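Local coordinates for protein triacylglycerol lipase (Yarrowia lipolytica, PDB 3O0D) that probably hydrolyses the ester bonds of triacylglycerols, as an extracellular glycosylated lipase of the alpha/beta-hydrolase fold, at residues A112-T117 and G172-V177; F197-D202 and G240-S245; L204-E209 and K218-Y223; K79-V84 and P152-A157. All blocks are in the same frame, centred on the assembly; numbering follows the deposited sequence.

Contact 1. Residues A112-T117 and G172-V177. With NAG (2-acetamido-2-deoxy-beta-D-glucopyranose), chain H; NAG (2-acetamido-2-deoxy-beta-D-glucopyranose), chain I.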
# COMPACT_ATOMS: atom_id res chain seq x y z
N ALA A 112 -10.00 12.97 -7.31
CA ALA A 112 -9.14 14.00 -7.93
C ALA A 112 -8.27 13.41 -9.07
O ALA A 112 -7.69 12.30 -8.95
CB ALA A 112 -8.25 14.65 -6.91
N ASN A 113 -8.16 14.20 -10.16
CA ASN A 113 -7.31 13.81 -11.30
C ASN A 113 -7.74 12.60 -12.11
O ASN A 113 -7.02 12.19 -13.04
CB ASN A 113 -5.81 13.66 -10.85
CG ASN A 113 -4.87 14.35 -11.80
OD1 ASN A 113 -5.28 15.34 -12.45
ND2 ASN A 113 -3.62 13.84 -11.93
N ILE A 114 -8.87 12.00 -11.78
CA ILE A 114 -9.38 10.91 -12.57
C ILE A 114 -10.46 11.39 -13.54
O ILE A 114 -11.55 11.76 -13.13
CB ILE A 114 -9.98 9.82 -11.70
CG1 ILE A 114 -9.02 9.46 -10.55
CG2 ILE A 114 -10.36 8.65 -12.52
CD1 ILE A 114 -7.61 8.94 -10.98
N SER A 115 -10.16 11.32 -14.82
CA SER A 115 -11.13 11.78 -15.84
C SER A 115 -12.33 10.84 -15.95
O SER A 115 -12.22 9.63 -15.70
CB SER A 115 -10.42 11.93 -17.19
OG SER A 115 -10.31 10.67 -17.83
N SER A 116 -13.49 11.38 -16.33
CA SER A 116 -14.67 10.58 -16.60
C SER A 116 -14.41 9.33 -17.49
O SER A 116 -15.15 8.36 -17.38
CB SER A 116 -15.81 11.46 -17.22
N THR A 117 -13.38 9.32 -18.34
CA THR A 117 -13.16 8.14 -19.20
C THR A 117 -12.03 7.14 -18.78
O THR A 117 -11.85 6.08 -19.42
CB THR A 117 -12.99 8.59 -20.66
OG1 THR A 117 -11.89 9.51 -20.76
CG2 THR A 117 -14.28 9.28 -21.15
N GLY A 172 -1.42 5.13 -6.87
CA GLY A 172 -0.73 4.48 -8.01
C GLY A 172 -1.60 4.33 -9.26
O GLY A 172 -1.17 4.53 -10.43
N ILE A 173 -2.87 4.07 -9.03
CA ILE A 173 -3.84 3.96 -10.12
C ILE A 173 -3.98 5.33 -10.77
O ILE A 173 -3.95 5.39 -12.04
CB ILE A 173 -5.17 3.40 -9.66
CG1 ILE A 173 -5.02 1.89 -9.33
CG2 ILE A 173 -6.23 3.46 -10.85
CD1 ILE A 173 -6.16 1.42 -8.45
N ASN A 174 -4.09 6.40 -9.98
CA ASN A 174 -4.12 7.83 -10.48
C ASN A 174 -2.89 8.06 -11.42
O ASN A 174 -3.05 8.42 -12.57
CB ASN A 174 -4.10 8.81 -9.31
CG ASN A 174 -3.42 10.06 -9.61
OD1 ASN A 174 -2.36 10.50 -8.99
ND2 ASN A 174 -3.98 10.73 -10.62
N LEU A 175 -1.69 7.76 -10.92
CA LEU A 175 -0.46 8.04 -11.69
C LEU A 175 -0.44 7.20 -12.98
O LEU A 175 -0.03 7.69 -14.05
CB LEU A 175 0.76 7.68 -10.83
CG LEU A 175 1.04 8.72 -9.77
CD1 LEU A 175 2.19 8.19 -8.77
CD2 LEU A 175 1.45 10.11 -10.29
N LYS A 176 -0.86 5.95 -12.90
CA LYS A 176 -0.84 5.02 -14.00
C LYS A 176 -1.86 5.39 -15.12
O LYS A 176 -1.51 5.49 -16.28
CB LYS A 176 -1.11 3.63 -13.46
CG LYS A 176 -1.43 2.60 -14.49
CD LYS A 176 -0.22 2.05 -15.12
CE LYS A 176 -0.07 0.58 -14.74
NZ LYS A 176 1.07 -0.00 -15.48
N VAL A 177 -3.09 5.70 -14.77
CA VAL A 177 -3.99 6.19 -15.80
C VAL A 177 -3.61 7.59 -16.32
O VAL A 177 -4.04 7.95 -17.38
CB VAL A 177 -5.51 6.17 -15.39
CG1 VAL A 177 -5.97 4.85 -15.02
CG2 VAL A 177 -5.80 7.15 -14.43
C1 NAG H . -2.72 14.54 -12.83
C2 NAG H . -1.28 14.07 -12.54
C3 NAG H . -0.36 14.66 -13.60
C4 NAG H . -0.85 14.30 -15.01
C5 NAG H . -2.25 14.85 -15.12
C6 NAG H . -2.92 14.79 -16.51
C7 NAG H . -0.72 13.71 -10.17
C8 NAG H . -0.15 14.28 -8.91
N2 NAG H . -0.78 14.52 -11.24
O3 NAG H . 0.97 14.16 -13.37
O4 NAG H . -0.05 14.98 -15.97
O5 NAG H . -3.05 14.17 -14.14
O6 NAG H . -2.69 13.52 -17.02
O7 NAG H . -1.14 12.57 -10.22
C1 NAG I . -11.42 15.12 -4.68
C2 NAG I . -12.94 15.28 -4.61
C3 NAG I . -13.35 16.21 -5.75
C4 NAG I . -12.55 17.51 -5.82
C5 NAG I . -11.05 17.23 -5.80
C6 NAG I . -10.15 18.42 -5.55
C7 NAG I . -14.17 13.41 -3.69
C8 NAG I . -14.90 12.14 -3.88
N2 NAG I . -13.64 14.03 -4.76
O3 NAG I . -14.76 16.48 -5.69
O4 NAG I . -12.90 18.08 -7.08
O5 NAG I . -10.75 16.36 -4.71
O6 NAG I . -8.89 18.08 -6.09
O7 NAG I . -14.07 13.86 -2.57
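An N-glycosylation site, the Asn-113, Ile-114, Ser-115 sequon, rests here against the helix end that carries Asn-174. Asn-113 ND2 is covalently bound to C1 of the N-acetylglucosamine of chain H, at 1.5 Å. Asn-113 points its CB at the helix, and the Asn-174 amide lies next to the glycosylated nitrogen. The acetamido O7 of this sugar lies 3.6 Å from Leu-175 CD2, so sugar and helix share a mixed polar and apolar border. Ile-114 supplies the apolar part of the contact. With CG1 beside its backbone N (chi1 -48°) and a further bend at chi2, CD1 is brought onto the helix, 3.7 Å from Asn-174 CA and 4.3 Å from Val-177 CG2. With a leucine replacing Asn-174, the amide between the glycosylated Asn-113 and the sugar's acetamido group would be gone, and both are likely to face a hydrocarbon there instead. Ala-112 CB meets the second sugar, with O6 of chain I 3.6 Å away, while its backbone is hydrogen-bonded to Tyr-133 and Asn-134. Tyr-133 and Tyr-137 of helix 127-150 touch Asn-113, Phe-108 and Thr-119 pack on Ile-114, and Leu-175 packs on Ile-156 and Val-158 of strand 155-161, so the glycosylated loop is seated across helices 127-150 and 163-177.

Contact 2. Residues F197-D202 and G240-S245. With K (potassium ion), chain N.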
# COMPACT_ATOMS: atom_id res chain seq x y z
N PHE A 197 -13.89 -2.95 -9.93
CA PHE A 197 -12.65 -2.25 -9.65
C PHE A 197 -11.48 -3.27 -9.61
O PHE A 197 -10.46 -3.07 -10.27
CB PHE A 197 -12.79 -1.54 -8.31
CG PHE A 197 -11.50 -0.93 -7.80
CD1 PHE A 197 -11.01 0.25 -8.29
CD2 PHE A 197 -10.75 -1.63 -6.84
CE1 PHE A 197 -9.84 0.79 -7.79
CE2 PHE A 197 -9.51 -1.11 -6.30
CZ PHE A 197 -9.07 0.07 -6.76
N ALA A 198 -11.68 -4.37 -8.91
CA ALA A 198 -10.54 -5.33 -8.71
C ALA A 198 -10.09 -5.86 -10.08
O ALA A 198 -8.90 -5.97 -10.34
CB ALA A 198 -11.02 -6.46 -7.81
N ASN A 199 -11.03 -6.26 -10.94
CA ASN A 199 -10.66 -6.83 -12.22
C ASN A 199 -10.08 -5.81 -13.17
O ASN A 199 -9.15 -6.15 -13.95
CB ASN A 199 -11.86 -7.57 -12.82
CG ASN A 199 -12.25 -8.81 -12.02
OD1 ASN A 199 -13.44 -9.04 -11.76
ND2 ASN A 199 -11.24 -9.63 -11.64
N TRP A 200 -10.52 -4.56 -13.04
CA TRP A 200 -10.03 -3.51 -13.85
C TRP A 200 -8.58 -3.18 -13.46
O TRP A 200 -7.70 -3.05 -14.33
CB TRP A 200 -10.96 -2.31 -13.75
CG TRP A 200 -10.38 -1.03 -14.39
CD1 TRP A 200 -10.35 -0.75 -15.75
CD2 TRP A 200 -9.83 0.08 -13.75
NE1 TRP A 200 -9.79 0.46 -15.96
CE2 TRP A 200 -9.44 0.99 -14.76
CE3 TRP A 200 -9.58 0.41 -12.41
CZ2 TRP A 200 -8.87 2.24 -14.46
CZ3 TRP A 200 -9.00 1.63 -12.12
CH2 TRP A 200 -8.63 2.52 -13.14
N VAL A 201 -8.33 -3.11 -12.13
CA VAL A 201 -6.96 -2.94 -11.59
C VAL A 201 -6.07 -4.09 -12.11
O VAL A 201 -4.92 -3.81 -12.52
CB VAL A 201 -6.98 -2.90 -10.09
CG1 VAL A 201 -5.48 -3.00 -9.53
CG2 VAL A 201 -7.62 -1.57 -9.64
N ASP A 202 -6.54 -5.32 -12.13
CA ASP A 202 -5.70 -6.45 -12.60
C ASP A 202 -5.38 -6.21 -14.11
O ASP A 202 -4.29 -6.41 -14.57
CB ASP A 202 -6.38 -7.78 -12.43
CG ASP A 202 -6.29 -8.36 -11.02
OD1 ASP A 202 -5.63 -7.70 -10.16
OD2 ASP A 202 -6.95 -9.42 -10.74
N GLY A 240 -19.46 -8.12 -2.18
CA GLY A 240 -19.26 -6.99 -3.08
C GLY A 240 -17.76 -6.63 -3.09
O GLY A 240 -17.19 -6.47 -4.17
N TYR A 241 -17.13 -6.51 -1.93
CA TYR A 241 -15.69 -6.11 -1.88
C TYR A 241 -14.85 -7.30 -2.28
O TYR A 241 -15.09 -8.43 -1.81
CB TYR A 241 -15.26 -5.75 -0.46
CG TYR A 241 -15.67 -4.37 -0.07
CD1 TYR A 241 -16.93 -4.14 0.52
CD2 TYR A 241 -14.84 -3.28 -0.30
CE1 TYR A 241 -17.32 -2.85 0.87
CE2 TYR A 241 -15.25 -1.99 0.04
CZ TYR A 241 -16.48 -1.79 0.62
OH TYR A 241 -16.85 -0.50 0.94
N GLN A 242 -13.82 -7.06 -3.08
CA GLN A 242 -12.85 -8.12 -3.32
C GLN A 242 -11.50 -7.43 -3.70
O GLN A 242 -11.47 -6.37 -4.27
CB GLN A 242 -13.28 -9.10 -4.39
CG GLN A 242 -13.38 -8.55 -5.76
CD GLN A 242 -13.76 -9.63 -6.82
OE1 GLN A 242 -14.78 -10.31 -6.70
NE2 GLN A 242 -12.93 -9.78 -7.85
N HIS A 243 -10.40 -8.12 -3.40
CA HIS A 243 -9.12 -7.59 -3.75
C HIS A 243 -8.80 -7.79 -5.25
O HIS A 243 -9.30 -8.71 -5.91
CB HIS A 243 -8.04 -8.39 -2.99
CG HIS A 243 -7.68 -7.84 -1.60
ND1 HIS A 243 -7.25 -6.57 -1.35
CD2 HIS A 243 -7.65 -8.50 -0.41
CE1 HIS A 243 -6.94 -6.46 -0.05
NE2 HIS A 243 -7.19 -7.62 0.54
N CYS A 244 -7.92 -6.92 -5.71
CA CYS A 244 -7.17 -7.21 -6.93
C CYS A 244 -6.13 -8.29 -6.65
O CYS A 244 -5.89 -8.70 -5.48
CB CYS A 244 -6.51 -5.91 -7.40
SG CYS A 244 -5.16 -5.29 -6.33
N SER A 245 -5.55 -8.79 -7.73
CA SER A 245 -4.45 -9.81 -7.57
C SER A 245 -3.16 -9.13 -7.07
O SER A 245 -3.00 -7.92 -7.10
CB SER A 245 -4.13 -10.46 -8.90
OG SER A 245 -5.33 -11.10 -9.32
K K N . -7.52 -4.34 -3.47
O HOH W 1 -10.47 -3.93 -4.35
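The amides of Asn-199 and Gln-242 stand nearly perpendicular to each other, with OD1 of Asn-199 at 4.0 Å from NE2 of Gln-242. The Phe-197 ring has Val-201 CG2 over one face, offset toward the rim, and water 1 in plane at its edge. The His-243 ring presents its edge to the potassium ion, which lies in the ring plane 3.1 Å from ND1; water 1, itself donating to Gln-242 O, and Gln-189 are further ligands. The carboxylate of Asp-202 faces Ser-245. CG lies beside the backbone N (chi1 -82°), which swings the oxygens off the helix toward the loop. OD1 takes the backbone N-H of Ser-245 at 2.7 Å through its syn lone pair, fairly straight at 154°, while OD2 receives Ser-245 OG, also at 2.7 Å, from 46° above the carboxylate plane. Closer to the start of the helical segment, Ala-198 CB sits 3.4 Å from His-243 O, and Val-201 CG1 packs 3.8 Å from Cys-244 CB. Replacing Asp-202 by alanine would remove both acceptors, and the buried N-H and hydroxyl of Ser-245 would probably be left without their mate and the loop less firmly fixed to the helix. Because NE2 of His-243 is hydrogen-bonded to Pro-233 O, its proton is probably there, consistent with a neutral ring that offers the ND1 lone pair to the cation.

Contact 3. Residues L204-E209 and K218-Y223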
# COMPACT_ATOMS: atom_id res chain seq x y z
N LEU A 204 -5.21 -3.37 -15.64
CA LEU A 204 -4.43 -2.18 -15.73
C LEU A 204 -2.98 -2.57 -15.41
O LEU A 204 -2.04 -2.19 -16.11
CB LEU A 204 -4.95 -1.07 -14.81
CG LEU A 204 -4.31 0.29 -14.73
CD1 LEU A 204 -4.52 1.15 -16.03
CD2 LEU A 204 -4.87 1.08 -13.58
N PHE A 205 -2.79 -3.34 -14.34
CA PHE A 205 -1.40 -3.59 -13.92
C PHE A 205 -0.79 -4.85 -14.44
O PHE A 205 0.45 -4.90 -14.53
CB PHE A 205 -1.27 -3.62 -12.35
CG PHE A 205 -1.17 -2.27 -11.75
CD1 PHE A 205 0.07 -1.64 -11.59
CD2 PHE A 205 -2.31 -1.57 -11.36
CE1 PHE A 205 0.17 -0.36 -11.06
CE2 PHE A 205 -2.21 -0.34 -10.82
CZ PHE A 205 -0.97 0.30 -10.63
N PHE A 206 -1.58 -5.88 -14.68
CA PHE A 206 -1.04 -7.19 -15.05
C PHE A 206 -1.42 -7.56 -16.47
O PHE A 206 -0.99 -8.59 -17.02
CB PHE A 206 -1.53 -8.27 -14.09
CG PHE A 206 -1.14 -7.98 -12.64
CD1 PHE A 206 0.21 -7.99 -12.22
CD2 PHE A 206 -2.09 -7.77 -11.69
CE1 PHE A 206 0.51 -7.71 -10.88
CE2 PHE A 206 -1.78 -7.45 -10.36
CZ PHE A 206 -0.48 -7.42 -9.97
N GLY A 207 -2.28 -6.73 -17.04
CA GLY A 207 -2.67 -6.86 -18.43
C GLY A 207 -3.79 -7.85 -18.78
O GLY A 207 -4.13 -7.95 -19.96
N GLN A 208 -4.36 -8.60 -17.82
CA GLN A 208 -5.48 -9.52 -18.12
C GLN A 208 -6.16 -9.78 -16.82
O GLN A 208 -5.54 -9.49 -15.75
CB GLN A 208 -4.96 -10.82 -18.72
CG GLN A 208 -4.02 -11.60 -17.81
CD GLN A 208 -3.55 -12.91 -18.41
OE1 GLN A 208 -4.00 -14.00 -18.02
NE2 GLN A 208 -2.65 -12.82 -19.38
N GLU A 209 -7.36 -10.35 -16.88
CA GLU A 209 -7.99 -10.89 -15.68
C GLU A 209 -7.33 -12.18 -15.31
O GLU A 209 -6.64 -12.80 -16.11
CB GLU A 209 -9.52 -11.06 -15.78
CG GLU A 209 -10.23 -9.75 -16.02
CD GLU A 209 -11.77 -9.83 -15.82
OE1 GLU A 209 -12.30 -10.88 -15.41
OE2 GLU A 209 -12.44 -8.81 -16.06
N LYS A 218 11.32 -7.52 -13.06
CA LYS A 218 11.70 -6.11 -13.17
C LYS A 218 10.50 -5.27 -13.66
O LYS A 218 10.41 -4.12 -13.31
CB LYS A 218 12.92 -5.93 -14.13
CG LYS A 218 12.65 -6.48 -15.56
CD LYS A 218 13.93 -6.34 -16.51
CE LYS A 218 13.52 -6.06 -18.00
NZ LYS A 218 14.76 -6.05 -18.90
N ASP A 219 9.61 -5.82 -14.47
CA ASP A 219 8.57 -5.04 -15.03
C ASP A 219 7.24 -5.06 -14.27
O ASP A 219 6.24 -4.44 -14.70
CB ASP A 219 8.31 -5.49 -16.45
CG ASP A 219 9.40 -4.94 -17.46
OD1 ASP A 219 10.15 -3.96 -17.12
OD2 ASP A 219 9.54 -5.51 -18.56
N ARG A 220 7.20 -5.85 -13.21
CA ARG A 220 5.92 -5.95 -12.46
C ARG A 220 5.77 -4.74 -11.60
O ARG A 220 6.75 -4.28 -11.02
CB ARG A 220 6.05 -7.18 -11.56
CG ARG A 220 4.80 -7.22 -10.61
CD ARG A 220 4.66 -8.64 -10.14
NE ARG A 220 3.69 -8.58 -8.98
CZ ARG A 220 3.30 -9.67 -8.33
NH1 ARG A 220 3.67 -10.93 -8.71
NH2 ARG A 220 2.48 -9.52 -7.26
N LYS A 221 4.54 -4.19 -11.43
CA LYS A 221 4.54 -2.93 -10.78
C LYS A 221 3.56 -2.90 -9.61
O LYS A 221 3.31 -1.79 -9.12
CB LYS A 221 4.07 -1.83 -11.79
CG LYS A 221 5.14 -1.61 -12.94
CD LYS A 221 6.40 -1.00 -12.38
CE LYS A 221 7.68 -1.41 -13.24
NZ LYS A 221 7.67 -0.76 -14.51
N LEU A 222 2.99 -4.06 -9.26
CA LEU A 222 2.00 -4.05 -8.13
C LEU A 222 2.29 -5.20 -7.21
O LEU A 222 2.24 -6.37 -7.63
CB LEU A 222 0.57 -4.09 -8.64
CG LEU A 222 -0.54 -4.12 -7.56
CD1 LEU A 222 -0.45 -2.98 -6.61
CD2 LEU A 222 -1.85 -4.03 -8.34
N TYR A 223 2.48 -4.87 -5.94
CA TYR A 223 2.57 -5.96 -4.92
C TYR A 223 1.75 -5.54 -3.69
O TYR A 223 1.96 -4.42 -3.17
CB TYR A 223 4.03 -6.10 -4.45
CG TYR A 223 5.04 -6.42 -5.58
CD1 TYR A 223 5.27 -7.76 -5.91
CD2 TYR A 223 5.57 -5.39 -6.34
CE1 TYR A 223 6.16 -8.09 -6.99
CE2 TYR A 223 6.45 -5.72 -7.39
CZ TYR A 223 6.72 -7.06 -7.65
OH TYR A 223 7.64 -7.36 -8.66
O HOH W 2 2.69 -5.03 -13.04
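Arg-220 is the first residue of 218-223 to touch the helix end, its NE 3.8 Å from Phe-206 CE1. The planes are 88° apart, so the phenyl edge points into a guanidinium face. With CG anti to the backbone N (chi1 173°), the extended chain brings the guanidinium to Leu-222 O, gripped side-on by NE at 3.0 Å and NH2 at 3.2 Å. NH1 is held by Val-213 O and Lys-215 O, which fixes the guanidinium's rotation. Lys-221 sends its amine away but lays CB 4.0 Å from Phe-205 CD1; its backbone N donates to water 2, which donates to Phe-205 O at 2.7 Å, bridging the two backbones. Leu-222 then touches both phenylalanines: CB meets Phe-206 CZ at 3.7 Å, and CD2 lies over a face of the Phe-205 ring, 4.2 Å from its centroid, in a CH-pi contact. Tyr-223 turns the other way, to Phe-17 and Phe-18, and its CE1 lies over a guanidinium face of Arg-220. The contact seats the C-terminal end of helix 195-206 on the start of strand 222-227 within a beta-alpha-beta unit, with Val-184 of strand 183-187 also packing on Phe-205.

Contact 4. Residues K79-V84 and P152-A157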
# COMPACT_ATOMS: atom_id res chain seq x y z
N LYS A 79 17.71 6.17 -7.89
CA LYS A 79 17.00 6.98 -8.95
C LYS A 79 15.50 6.79 -8.93
O LYS A 79 14.85 6.36 -9.91
CB LYS A 79 17.55 6.56 -10.35
CG LYS A 79 18.98 7.14 -10.66
CD LYS A 79 19.95 6.55 -9.73
CE LYS A 79 21.49 6.93 -9.94
NZ LYS A 79 22.36 5.95 -9.17
N GLN A 80 14.92 7.05 -7.74
CA GLN A 80 13.49 6.87 -7.55
C GLN A 80 12.99 8.11 -6.78
O GLN A 80 13.74 8.79 -6.07
CB GLN A 80 13.16 5.65 -6.68
CG GLN A 80 13.49 4.34 -7.48
CD GLN A 80 13.31 3.14 -6.60
OE1 GLN A 80 13.96 3.01 -5.58
NE2 GLN A 80 12.31 2.32 -6.92
N ILE A 81 11.69 8.32 -6.97
CA ILE A 81 10.93 9.33 -6.17
C ILE A 81 9.97 8.45 -5.33
O ILE A 81 9.24 7.61 -5.86
CB ILE A 81 10.09 10.20 -7.13
CG1 ILE A 81 11.06 11.05 -7.98
CG2 ILE A 81 9.16 11.15 -6.23
CD1 ILE A 81 10.36 11.72 -9.29
N TYR A 82 9.97 8.72 -4.03
CA TYR A 82 9.09 7.93 -3.12
C TYR A 82 7.92 8.79 -2.63
O TYR A 82 8.19 9.88 -2.20
CB TYR A 82 9.87 7.59 -1.88
CG TYR A 82 11.06 6.70 -2.08
CD1 TYR A 82 11.02 5.68 -3.01
CD2 TYR A 82 12.15 6.86 -1.28
CE1 TYR A 82 12.17 4.83 -3.18
CE2 TYR A 82 13.35 6.03 -1.46
CZ TYR A 82 13.25 5.02 -2.39
OH TYR A 82 14.33 4.19 -2.61
N LEU A 83 6.70 8.28 -2.77
CA LEU A 83 5.57 8.89 -2.07
C LEU A 83 5.12 7.80 -1.03
O LEU A 83 4.82 6.70 -1.40
CB LEU A 83 4.44 9.12 -3.06
CG LEU A 83 3.15 9.63 -2.35
CD1 LEU A 83 3.41 10.90 -1.55
CD2 LEU A 83 2.12 9.89 -3.46
N VAL A 84 5.10 8.23 0.25
CA VAL A 84 4.81 7.25 1.31
C VAL A 84 3.65 7.85 2.09
O VAL A 84 3.66 9.04 2.40
CB VAL A 84 5.98 7.17 2.23
CG1 VAL A 84 5.64 6.31 3.53
CG2 VAL A 84 7.22 6.48 1.48
N PRO A 152 13.12 13.66 -14.26
CA PRO A 152 12.12 13.02 -15.15
C PRO A 152 12.41 11.59 -15.55
O PRO A 152 11.52 10.85 -15.98
CB PRO A 152 12.19 13.89 -16.44
CG PRO A 152 13.35 14.69 -16.28
CD PRO A 152 13.84 14.76 -14.88
N ASP A 153 13.67 11.16 -15.31
CA ASP A 153 13.95 9.76 -15.58
C ASP A 153 14.02 8.88 -14.30
O ASP A 153 14.27 7.71 -14.40
CB ASP A 153 15.17 9.58 -16.52
CG ASP A 153 16.48 9.86 -15.91
OD1 ASP A 153 16.59 10.18 -14.71
OD2 ASP A 153 17.49 9.77 -16.70
N TYR A 154 13.67 9.47 -13.15
CA TYR A 154 13.51 8.59 -11.91
C TYR A 154 12.21 7.81 -11.91
O TYR A 154 11.19 8.30 -12.42
CB TYR A 154 13.66 9.44 -10.63
CG TYR A 154 15.06 9.91 -10.26
CD1 TYR A 154 16.13 10.03 -11.23
CD2 TYR A 154 15.33 10.25 -8.95
CE1 TYR A 154 17.39 10.50 -10.84
CE2 TYR A 154 16.53 10.76 -8.58
CZ TYR A 154 17.61 10.82 -9.51
OH TYR A 154 18.76 11.29 -9.00
N GLN A 155 12.23 6.61 -11.37
CA GLN A 155 11.04 5.73 -11.28
C GLN A 155 10.25 6.26 -10.06
O GLN A 155 10.86 6.51 -9.00
CB GLN A 155 11.43 4.27 -10.93
CG GLN A 155 10.23 3.36 -10.79
CD GLN A 155 10.58 1.93 -10.39
OE1 GLN A 155 11.37 1.69 -9.46
NE2 GLN A 155 10.00 0.97 -11.10
N ILE A 156 8.94 6.37 -10.19
CA ILE A 156 8.04 6.77 -9.09
C ILE A 156 7.62 5.51 -8.36
O ILE A 156 7.18 4.55 -9.00
CB ILE A 156 6.79 7.42 -9.70
CG1 ILE A 156 7.18 8.69 -10.47
CG2 ILE A 156 5.70 7.71 -8.62
CD1 ILE A 156 6.15 9.09 -11.56
N ALA A 157 7.74 5.51 -7.03
CA ALA A 157 7.31 4.37 -6.21
C ALA A 157 6.38 4.88 -5.10
O ALA A 157 6.78 5.85 -4.40
CB ALA A 157 8.54 3.69 -5.52
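Gln-155 and Ile-81 interlock the two strands in parallel register, Ile-81 N donating to Gln-155 O at 2.8 Å. The ladder runs on in both directions: Gln-155 N gives to Lys-79 O at 3.0 Å, Ala-157 N gives to Ile-81 O, and Leu-83 N gives to Ala-157 O at 2.9 Å. Side chains add to it. Lys-79 CA sits over the centre of the Tyr-154 ring, 3.6 Å from the centroid, a CH-pi contact that CB and CG extend toward the ring's far end. Gln-80 and Gln-155 lie side by side, pointing the same way with their amide planes 33° apart, and NE2 of Gln-80 donates to OE1 of Gln-155 at 2.8 Å. Gln-155 reaches that place with CG anti to its backbone N (chi1 178°) and an extended chain. On the same face, Ala-157 CB meets the edge of the Tyr-82 ring, 4.1 Å from CD1; on the other, Ile-81 CG1 packs 4.0 Å from Tyr-154 CB. In the second shell His-76 holds the Tyr-154 hydroxyl and Asp-75 that of Tyr-82, while Lys-79 and Gln-80 form a G1 beta bulge opposite Asp-75. The Gln-80 amide also bonds through NE2 to Tyr-21 OH and through OE1 to Ser-78 and Lys-20. Such bonding fixes the rotation of the amide and supports the assignment of its oxygen and nitrogen ends, so this buried polar group is satisfied without a salt bridge.

In the fold
Contact 4 belongs to the central sheet and is built mainly on backbone bonds; contacts 1 and 2 join helices to loops, and contact 3 joins a helix end to another strand of that sheet. Contacts 1, 2 and 4 are largely buried, contact 1 even though it carries a sugar, while contact 3 is partly buried. Contacts 2 and 3 share helix 195-206: one ties its middle to a loop by a carboxylate and lies beside a potassium ion, the other seats its last turn by aromatic packing and a water bridge, beside an arginine-carbonyl grip. Ile-173 of contact 1 touches contacts 2 and 3, and Leu-175 reaches Ile-156 of contact 4; contacts 2 and 4 do not touch.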